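Side-chain contacts in purine nucleoside phosphorylase (Anopheles gambiae, PDB 2P4S), which cleaves the N-glycosidic bond of inosine, guanosine and their 2'-deoxy forms with phosphate, releasing the free base and a pentose 1-phosphate in purine salvage: residues D134-T137 with P142-T145; P184-H189 with E238-R243; Q257-I262 with G357-R362. One frame throughout, in Å; residues are numbered along the deposited sequence.

In the fold
A single-domain enzyme shows how contacts of very different sequence span can hold one fold together. From the N terminus, interaction 1 comes first: 134-137 meets 142-145 across four residues, closing a small loop within the connection from strand 130-134 to its antiparallel partner 152-158. Interaction 2 ties helix 178-191 to the long loop that precedes helix 253-265, closing 48 residues. Interaction 3 then brings helix 253-265 against helix 353-370, near the C terminus, across 94 residues. The three follow in series, and none encloses or crosses another. Interactions 1 and 3 lie on opposite sides of the chain's centre, whereas interactions 1 and 2 approach within about 6 Å at their nearest atoms.

Interaction 1: residues D134-T137 with P142-T145; sequences DYET and PVST
Y135 and V143 mark the nearest backbone approach, their CA atoms 5.7 Å apart, between a helical-type turn at 135-137 and an extended but irregular run at 142-144. The turn is fixed by D134 O, which accepts both T137 N and T137 OG1; the hydroxyl, 3.0 Å from D134 O, lies in the carbonyl plane. Y135 supplies most of the buried surface on its side. Its CG stands anti to the carbonyl carbon (chi1 -67°), directing the ring along the opposing chain. Y135 CB rests 3.4 Å from P142 O, while farther along the ring S144 OG comes in at the edge, near the ring plane, 3.5 Å from Y135 CE2. Neither hydroxyl is spent on the other: Y135 OH bonds to G168 O and S144 OG to R169 O, so both segments are fastened to the same neighbouring loop. On the outer side the E136 side chain, bent at chi2 (72°), crosses that of V143 at about a right angle, and E136 OE2 comes 3.6 Å from V143 CG1. A water joins the two segments here, donating to E136 OE2 and accepting from S144 N at 2.8 Å. The Y135 ring also meets F170, and S144 touches H149, both phosphate-binding residues. The contact belongs to the connection between two strands of the sheet and lies in the second shell of the phosphate site, probably helping to position F170 and H149.

Interaction 2: residues P184-H189 with E238-R243; sequences PVRVMH and ERFGPR
The guanidinium of R186 lies flat on the ring of F240, their planes 1° apart and their centres separated by 4.3 Å. This stack is the tight part of the contact. R186 leaves helix 178-191 toward the loop and bends at chi2 (-87°) and again at chi3, which lays its chain along the ring: R186 CD sits over the middle of the face, 3.8 Å from the F240 centroid in a CH-π contact, while CZ is displaced toward the rim. R186 NH1 reaches beyond the ring to 3.8 Å from F240 CB and hydrogen-bonds to H315 ND1 on helix 307-315, which helps to fix the guanidinium's rotation. Nearly one turn further on, H189 meets the edge of F240, with H189 CD2 3.9 Å from F240 CD1. L95 of helix 92-105 packs against both R186 and F240.

On the looser side a water sits between H189 and the loop. It lies 2.8 Å from H189 NE2 and also close to R239 O, but that second contact is too short to be certain; the R239 side chain leads away and is exposed. Chemically, the contact combines dispersion with an off-centre cation-π attraction, so the buried phenyl ring probably helps to stabilise the positive charge of R186, while NH1 is used in the bond to H315.

Interaction 3: residues Q257-I262 with G357-R362; sequences QQAKVI and GEFVSR
I262, F359 and R362 bury the most surface between two helices whose local axes approach to 10.1 Å and run at 136°, nearer antiparallel than parallel. I262 points toward the opposing helix. Its CG2, anti to the backbone N, is wedged between F359 and R362, with I262 CG2 3.8 Å from F359 CD1; the side chains of I262 and F359 cross at about a right angle. CG1 and CD1 lie along the base of R362, I262 CG1 3.9 Å from R362 CB and I262 CD1 near the backbone C as well.

F359 CG stands anti to the backbone N (chi1 180°), and this swings the far end of the ring over to A259. There F359 CZ meets A259 CB at 3.7 Å, while A259 O lies at the ring edge near F359 CE1. In the α/β fold of this phosphorylase family, the helix pair packs against the central sheet: A259 and F359 both touch L216 of strand 214-221 and F321 of strand 319-329, and F323 meets the F359 ring edge-to-face.

R362 contributes carbon to the interface and sends its charge elsewhere. From CG to NE the chain is extended, and R362 NE donates to E358 OE2 in a salt bridge within helix 353-370, at 2.6 Å and 163°. The carboxylate oxygen uses its anti lone pair and lies almost in the guanidinium plane, and NH1 turns to Q265 OE1. At the outer margin, a water accepts from Q258 NE2 and donates to R362 O, 2.9 Å away.

Interaction 1: residues D134-T137 with P142-T145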
loop_
_atom_site.group_PDB
_atom_site.type_symbol
_atom_site.label_atom_id
_atom_site.label_comp_id
_atom_site.label_asym_id
_atom_site.label_seq_id
_atom_site.Cartn_x
_atom_site.Cartn_y
_atom_site.Cartn_z
ATOM N N ASP A 134 24.812 11.544 -20.761
ATOM C CA ASP A 134 23.701 10.634 -21.014
ATOM C C ASP A 134 23.653 9.608 -19.905
ATOM O O ASP A 134 24.705 9.132 -19.476
ATOM C CB ASP A 134 23.835 9.960 -22.381
ATOM C CG ASP A 134 23.487 10.901 -23.517
ATOM O OD1 ASP A 134 23.246 12.098 -23.224
ATOM O OD2 ASP A 134 23.461 10.464 -24.699
ATOM N N TYR A 135 22.444 9.298 -19.405
ATOM C CA TYR A 135 22.280 8.283 -18.334
ATOM C C TYR A 135 22.864 6.938 -18.704
ATOM O O TYR A 135 23.367 6.243 -17.838
ATOM C CB TYR A 135 20.818 8.082 -17.901
ATOM C CG TYR A 135 20.166 9.285 -17.195
ATOM C CD1 TYR A 135 20.954 10.329 -16.633
ATOM C CD2 TYR A 135 18.766 9.372 -17.083
ATOM C CE1 TYR A 135 20.353 11.429 -15.981
ATOM C CE2 TYR A 135 18.149 10.457 -16.442
ATOM C CZ TYR A 135 18.942 11.476 -15.911
ATOM O OH TYR A 135 18.332 12.514 -15.320
ATOM N N GLU A 136 22.785 6.584 -19.987
ATOM C CA GLU A 136 23.356 5.334 -20.543
ATOM C C GLU A 136 24.851 5.123 -20.225
ATOM O O GLU A 136 25.287 3.993 -20.051
ATOM C CB GLU A 136 23.195 5.305 -22.080
ATOM C CG GLU A 136 21.782 5.013 -22.585
ATOM C CD GLU A 136 20.727 6.186 -22.385
ATOM O OE1 GLU A 136 21.084 7.389 -22.167
ATOM O OE2 GLU A 136 19.508 5.873 -22.463
ATOM N N THR A 137 25.601 6.225 -20.143
ATOM C CA THR A 137 27.039 6.226 -19.941
ATOM C C THR A 137 27.476 6.301 -18.487
ATOM O O THR A 137 28.643 6.092 -18.180
ATOM C CB THR A 137 27.711 7.386 -20.695
ATOM O OG1 THR A 137 27.627 8.590 -19.913
ATOM C CG2 THR A 137 27.100 7.607 -22.043
ATOM N N PRO A 142 20.128 4.024 -13.960
ATOM C CA PRO A 142 18.920 3.675 -14.693
ATOM C C PRO A 142 18.784 4.593 -15.894
ATOM O O PRO A 142 19.468 5.619 -15.998
ATOM C CB PRO A 142 17.785 3.966 -13.688
ATOM C CG PRO A 142 18.419 4.111 -12.358
ATOM C CD PRO A 142 19.834 4.584 -12.622
ATOM N N VAL A 143 17.927 4.218 -16.814
ATOM C CA VAL A 143 17.627 5.067 -17.948
ATOM C C VAL A 143 16.163 5.512 -17.889
ATOM O O VAL A 143 15.297 4.794 -17.371
ATOM C CB VAL A 143 17.961 4.362 -19.285
ATOM C CG1 VAL A 143 19.520 3.994 -19.357
ATOM C CG2 VAL A 143 17.088 3.135 -19.501
ATOM N N SER A 144 15.889 6.690 -18.438
ATOM C CA SER A 144 14.505 7.225 -18.545
ATOM C C SER A 144 13.781 6.625 -19.742
ATOM O O SER A 144 14.242 6.765 -20.851
ATOM C CB SER A 144 14.557 8.750 -18.671
ATOM O OG SER A 144 15.054 9.302 -17.475
ATOM N N THR A 145 12.660 5.939 -19.538
ATOM C CA THR A 145 11.946 5.295 -20.677
ATOM C C THR A 145 10.683 6.093 -21.067
ATOM O O THR A 145 10.003 5.765 -22.034
ATOM C CB THR A 145 11.596 3.803 -20.410
ATOM O OG1 THR A 145 10.597 3.704 -19.381
ATOM C CG2 THR A 145 12.854 2.949 -19.969
HETATM O O HOH W 1 17.796 7.597 -20.236
#

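Interaction 2: residues P184-H189 with E238-R243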
loop_
_atom_site.group_PDB
_atom_site.type_symbol
_atom_site.label_atom_id
_atom_site.label_comp_id
_atom_site.label_asym_id
_atom_site.label_seq_id
_atom_site.Cartn_x
_atom_site.Cartn_y
_atom_site.Cartn_z
ATOM N N PRO A 184 19.868 8.858 -7.519
ATOM C CA PRO A 184 20.570 10.083 -7.924
ATOM C C PRO A 184 20.620 11.198 -6.886
ATOM O O PRO A 184 21.554 12.047 -6.917
ATOM C CB PRO A 184 19.767 10.539 -9.130
ATOM C CG PRO A 184 19.169 9.215 -9.675
ATOM C CD PRO A 184 18.782 8.501 -8.462
ATOM N N VAL A 185 19.667 11.191 -5.948
ATOM C CA VAL A 185 19.740 12.078 -4.768
ATOM C C VAL A 185 20.921 11.771 -3.832
ATOM O O VAL A 185 21.500 12.693 -3.265
ATOM C CB VAL A 185 18.388 12.114 -3.965
ATOM C CG1 VAL A 185 18.448 13.068 -2.777
ATOM C CG2 VAL A 185 17.190 12.471 -4.903
ATOM N N ARG A 186 21.248 10.491 -3.618
ATOM C CA ARG A 186 22.431 10.123 -2.779
ATOM C C ARG A 186 23.728 10.543 -3.472
ATOM O O ARG A 186 24.628 11.054 -2.827
ATOM C CB ARG A 186 22.516 8.651 -2.511
ATOM C CG ARG A 186 21.268 7.972 -1.984
ATOM C CD ARG A 186 21.255 8.082 -0.550
ATOM N NE ARG A 186 20.771 6.892 0.139
ATOM C CZ ARG A 186 20.163 6.948 1.329
ATOM N NH1 ARG A 186 19.949 8.148 1.952
ATOM N NH2 ARG A 186 19.760 5.824 1.899
ATOM N N VAL A 187 23.783 10.372 -4.790
ATOM C CA VAL A 187 24.880 10.860 -5.611
ATOM C C VAL A 187 25.043 12.404 -5.541
ATOM O O VAL A 187 26.151 12.885 -5.316
ATOM C CB VAL A 187 24.745 10.374 -7.101
ATOM C CG1 VAL A 187 25.854 10.942 -7.920
ATOM C CG2 VAL A 187 24.767 8.848 -7.166
ATOM N N MET A 188 23.968 13.167 -5.750
ATOM C CA MET A 188 23.990 14.620 -5.546
ATOM C C MET A 188 24.617 15.017 -4.187
ATOM O O MET A 188 25.487 15.874 -4.127
ATOM C CB MET A 188 22.586 15.223 -5.680
ATOM C CG MET A 188 21.972 15.234 -7.081
ATOM S SD MET A 188 20.185 15.654 -7.007
ATOM C CE MET A 188 19.866 15.868 -8.749
ATOM N N HIS A 189 24.205 14.371 -3.112
ATOM C CA HIS A 189 24.756 14.615 -1.790
ATOM C C HIS A 189 26.276 14.325 -1.757
ATOM O O HIS A 189 27.083 15.160 -1.305
ATOM C CB HIS A 189 24.000 13.729 -0.794
ATOM C CG HIS A 189 24.647 13.605 0.551
ATOM N ND1 HIS A 189 24.755 14.663 1.434
ATOM C CD2 HIS A 189 25.151 12.521 1.196
ATOM C CE1 HIS A 189 25.342 14.241 2.542
ATOM N NE2 HIS A 189 25.583 12.943 2.426
ATOM N N GLU A 238 24.830 4.919 8.381
ATOM C CA GLU A 238 24.897 6.175 9.147
ATOM C C GLU A 238 25.733 7.243 8.449
ATOM O O GLU A 238 25.645 8.405 8.772
ATOM C CB GLU A 238 25.407 5.973 10.578
ATOM C CG GLU A 238 25.016 4.658 11.237
ATOM C CD GLU A 238 23.664 4.714 11.954
ATOM O OE1 GLU A 238 23.398 5.797 12.563
ATOM O OE2 GLU A 238 22.877 3.692 11.892
ATOM N N ARG A 239 26.551 6.829 7.497
ATOM C CA ARG A 239 27.283 7.757 6.636
ATOM C C ARG A 239 26.345 8.585 5.758
ATOM O O ARG A 239 26.709 9.702 5.344
ATOM C CB ARG A 239 28.278 6.996 5.755
ATOM C CG ARG A 239 29.422 6.271 6.529
ATOM C CD ARG A 239 30.373 5.571 5.553
ATOM N NE ARG A 239 29.727 4.393 4.963
ATOM C CZ ARG A 239 30.367 3.428 4.308
ATOM N NH1 ARG A 239 31.680 3.499 4.122
ATOM N NH2 ARG A 239 29.701 2.408 3.816
ATOM N N PHE A 240 25.151 8.067 5.465
ATOM C CA PHE A 240 24.100 8.916 4.860
ATOM C C PHE A 240 23.260 9.643 5.896
ATOM O O PHE A 240 23.064 10.841 5.785
ATOM C CB PHE A 240 23.188 8.156 3.886
ATOM C CG PHE A 240 23.848 7.803 2.597
ATOM C CD1 PHE A 240 24.334 8.802 1.766
ATOM C CD2 PHE A 240 23.944 6.459 2.196
ATOM C CE1 PHE A 240 24.939 8.468 0.548
ATOM C CE2 PHE A 240 24.540 6.113 0.981
ATOM C CZ PHE A 240 25.041 7.116 0.152
ATOM N N GLY A 241 22.774 8.935 6.905
ATOM C CA GLY A 241 21.896 9.551 7.887
ATOM C C GLY A 241 21.435 8.557 8.929
ATOM O O GLY A 241 21.866 7.391 8.916
ATOM N N PRO A 242 20.547 9.003 9.844
ATOM C CA PRO A 242 20.059 8.172 10.965
ATOM C C PRO A 242 19.035 7.094 10.552
ATOM O O PRO A 242 18.414 7.188 9.482
ATOM C CB PRO A 242 19.406 9.199 11.916
ATOM C CG PRO A 242 18.975 10.365 11.030
ATOM C CD PRO A 242 19.930 10.361 9.827
ATOM N N ARG A 243 18.856 6.092 11.406
ATOM C CA ARG A 243 17.848 5.070 11.195
ATOM C C ARG A 243 16.454 5.711 11.059
ATOM O O ARG A 243 15.684 5.340 10.144
ATOM C CB ARG A 243 17.799 4.051 12.352
ATOM C CG ARG A 243 17.161 2.706 11.963
ATOM C CD ARG A 243 16.558 2.794 10.591
ATOM N NE ARG A 243 16.665 1.525 9.966
ATOM C CZ ARG A 243 16.575 1.281 8.675
ATOM N NH1 ARG A 243 16.366 2.227 7.772
ATOM N NH2 ARG A 243 16.716 0.028 8.311
HETATM O O HOH W 2 27.440 11.126 3.526
#

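Interaction 3: residues Q257-I262 with G357-R362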
loop_
_atom_site.group_PDB
_atom_site.type_symbol
_atom_site.label_atom_id
_atom_site.label_comp_id
_atom_site.label_asym_id
_atom_site.label_seq_id
_atom_site.Cartn_x
_atom_site.Cartn_y
_atom_site.Cartn_z
ATOM N N GLN A 257 8.277 30.528 1.079
ATOM C CA GLN A 257 8.032 31.984 1.229
ATOM C C GLN A 257 8.732 32.822 0.125
ATOM O O GLN A 257 8.119 33.726 -0.473
ATOM C CB GLN A 257 8.408 32.469 2.658
ATOM C CG GLN A 257 7.903 33.939 3.007
ATOM C CD GLN A 257 6.366 34.050 2.847
ATOM O OE1 GLN A 257 5.638 33.223 3.402
ATOM N NE2 GLN A 257 5.885 35.010 2.037
ATOM N N GLN A 258 9.995 32.510 -0.190
ATOM C CA GLN A 258 10.714 33.267 -1.247
ATOM C C GLN A 258 10.059 33.082 -2.637
ATOM O O GLN A 258 9.917 34.034 -3.426
ATOM C CB GLN A 258 12.226 32.925 -1.243
ATOM C CG GLN A 258 13.070 33.701 -2.283
ATOM C CD GLN A 258 12.991 35.253 -2.138
ATOM O OE1 GLN A 258 12.593 35.776 -1.093
ATOM N NE2 GLN A 258 13.379 35.982 -3.206
ATOM N N ALA A 259 9.647 31.851 -2.927
ATOM C CA ALA A 259 8.839 31.512 -4.119
ATOM C C ALA A 259 7.591 32.374 -4.292
ATOM O O ALA A 259 7.234 32.781 -5.412
ATOM C CB ALA A 259 8.463 29.999 -4.075
ATOM N N LYS A 260 6.912 32.663 -3.193
ATOM C CA LYS A 260 5.735 33.518 -3.254
ATOM C C LYS A 260 6.114 34.975 -3.603
ATOM O O LYS A 260 5.374 35.666 -4.288
ATOM C CB LYS A 260 4.958 33.463 -1.942
ATOM C CG LYS A 260 4.330 32.121 -1.608
ATOM C CD LYS A 260 3.848 32.070 -0.145
ATOM C CE LYS A 260 3.068 30.797 0.123
ATOM N NZ LYS A 260 2.628 30.593 1.581
ATOM N N VAL A 261 7.268 35.419 -3.114
ATOM C CA VAL A 261 7.830 36.727 -3.433
ATOM C C VAL A 261 8.281 36.803 -4.903
ATOM O O VAL A 261 7.933 37.775 -5.607
ATOM C CB VAL A 261 9.015 37.053 -2.490
ATOM C CG1 VAL A 261 9.668 38.377 -2.895
ATOM C CG2 VAL A 261 8.538 37.097 -1.010
ATOM N N ILE A 262 8.998 35.765 -5.370
ATOM C CA ILE A 262 9.359 35.633 -6.763
ATOM C C ILE A 262 8.122 35.589 -7.662
ATOM O O ILE A 262 8.081 36.236 -8.704
ATOM C CB ILE A 262 10.247 34.330 -6.989
ATOM C CG1 ILE A 262 11.594 34.453 -6.243
ATOM C CG2 ILE A 262 10.337 33.994 -8.478
ATOM C CD1 ILE A 262 12.229 33.099 -5.795
ATOM N N GLY A 357 11.752 28.621 -16.067
ATOM C CA GLY A 357 13.210 28.845 -15.967
ATOM C C GLY A 357 13.551 30.048 -15.099
ATOM O O GLY A 357 14.406 29.974 -14.215
ATOM N N GLU A 358 12.850 31.149 -15.341
ATOM C CA GLU A 358 12.989 32.366 -14.537
ATOM C C GLU A 358 12.686 32.104 -13.065
ATOM O O GLU A 358 13.456 32.499 -12.180
ATOM C CB GLU A 358 12.071 33.448 -15.092
ATOM C CG GLU A 358 12.302 34.839 -14.492
ATOM C CD GLU A 358 13.750 35.367 -14.681
ATOM O OE1 GLU A 358 14.303 35.249 -15.815
ATOM O OE2 GLU A 358 14.335 35.889 -13.693
ATOM N N PHE A 359 11.578 31.402 -12.814
ATOM C CA PHE A 359 11.140 31.006 -11.446
ATOM C C PHE A 359 12.193 30.173 -10.749
ATOM O O PHE A 359 12.656 30.509 -9.660
ATOM C CB PHE A 359 9.751 30.284 -11.512
ATOM C CG PHE A 359 9.204 29.832 -10.160
ATOM C CD1 PHE A 359 8.586 30.746 -9.287
ATOM C CD2 PHE A 359 9.297 28.500 -9.773
ATOM C CE1 PHE A 359 8.063 30.330 -8.051
ATOM C CE2 PHE A 359 8.753 28.067 -8.531
ATOM C CZ PHE A 359 8.146 28.989 -7.669
ATOM N N VAL A 360 12.615 29.093 -11.389
ATOM C CA VAL A 360 13.632 28.231 -10.781
ATOM C C VAL A 360 15.000 28.936 -10.579
ATOM O O VAL A 360 15.685 28.749 -9.565
ATOM C CB VAL A 360 13.785 26.891 -11.547
ATOM C CG1 VAL A 360 15.030 26.094 -11.045
ATOM C CG2 VAL A 360 12.502 26.050 -11.353
ATOM N N SER A 361 15.369 29.727 -11.569
ATOM C CA SER A 361 16.593 30.518 -11.560
ATOM C C SER A 361 16.658 31.527 -10.396
ATOM O O SER A 361 17.682 31.656 -9.711
ATOM C CB SER A 361 16.681 31.204 -12.932
ATOM O OG SER A 361 17.799 32.014 -12.981
ATOM N N ARG A 362 15.543 32.200 -10.126
ATOM C CA ARG A 362 15.424 33.044 -8.926
ATOM C C ARG A 362 15.466 32.319 -7.580
ATOM O O ARG A 362 16.056 32.856 -6.642
ATOM C CB ARG A 362 14.226 33.960 -9.040
ATOM C CG ARG A 362 14.395 34.886 -10.191
ATOM C CD ARG A 362 13.492 36.061 -10.151
ATOM N NE ARG A 362 13.658 36.850 -11.379
ATOM C CZ ARG A 362 13.328 38.136 -11.502
ATOM N NH1 ARG A 362 12.781 38.785 -10.471
ATOM N NH2 ARG A 362 13.510 38.763 -12.664
HETATM O O HOH W 3 15.290 35.386 -5.395
#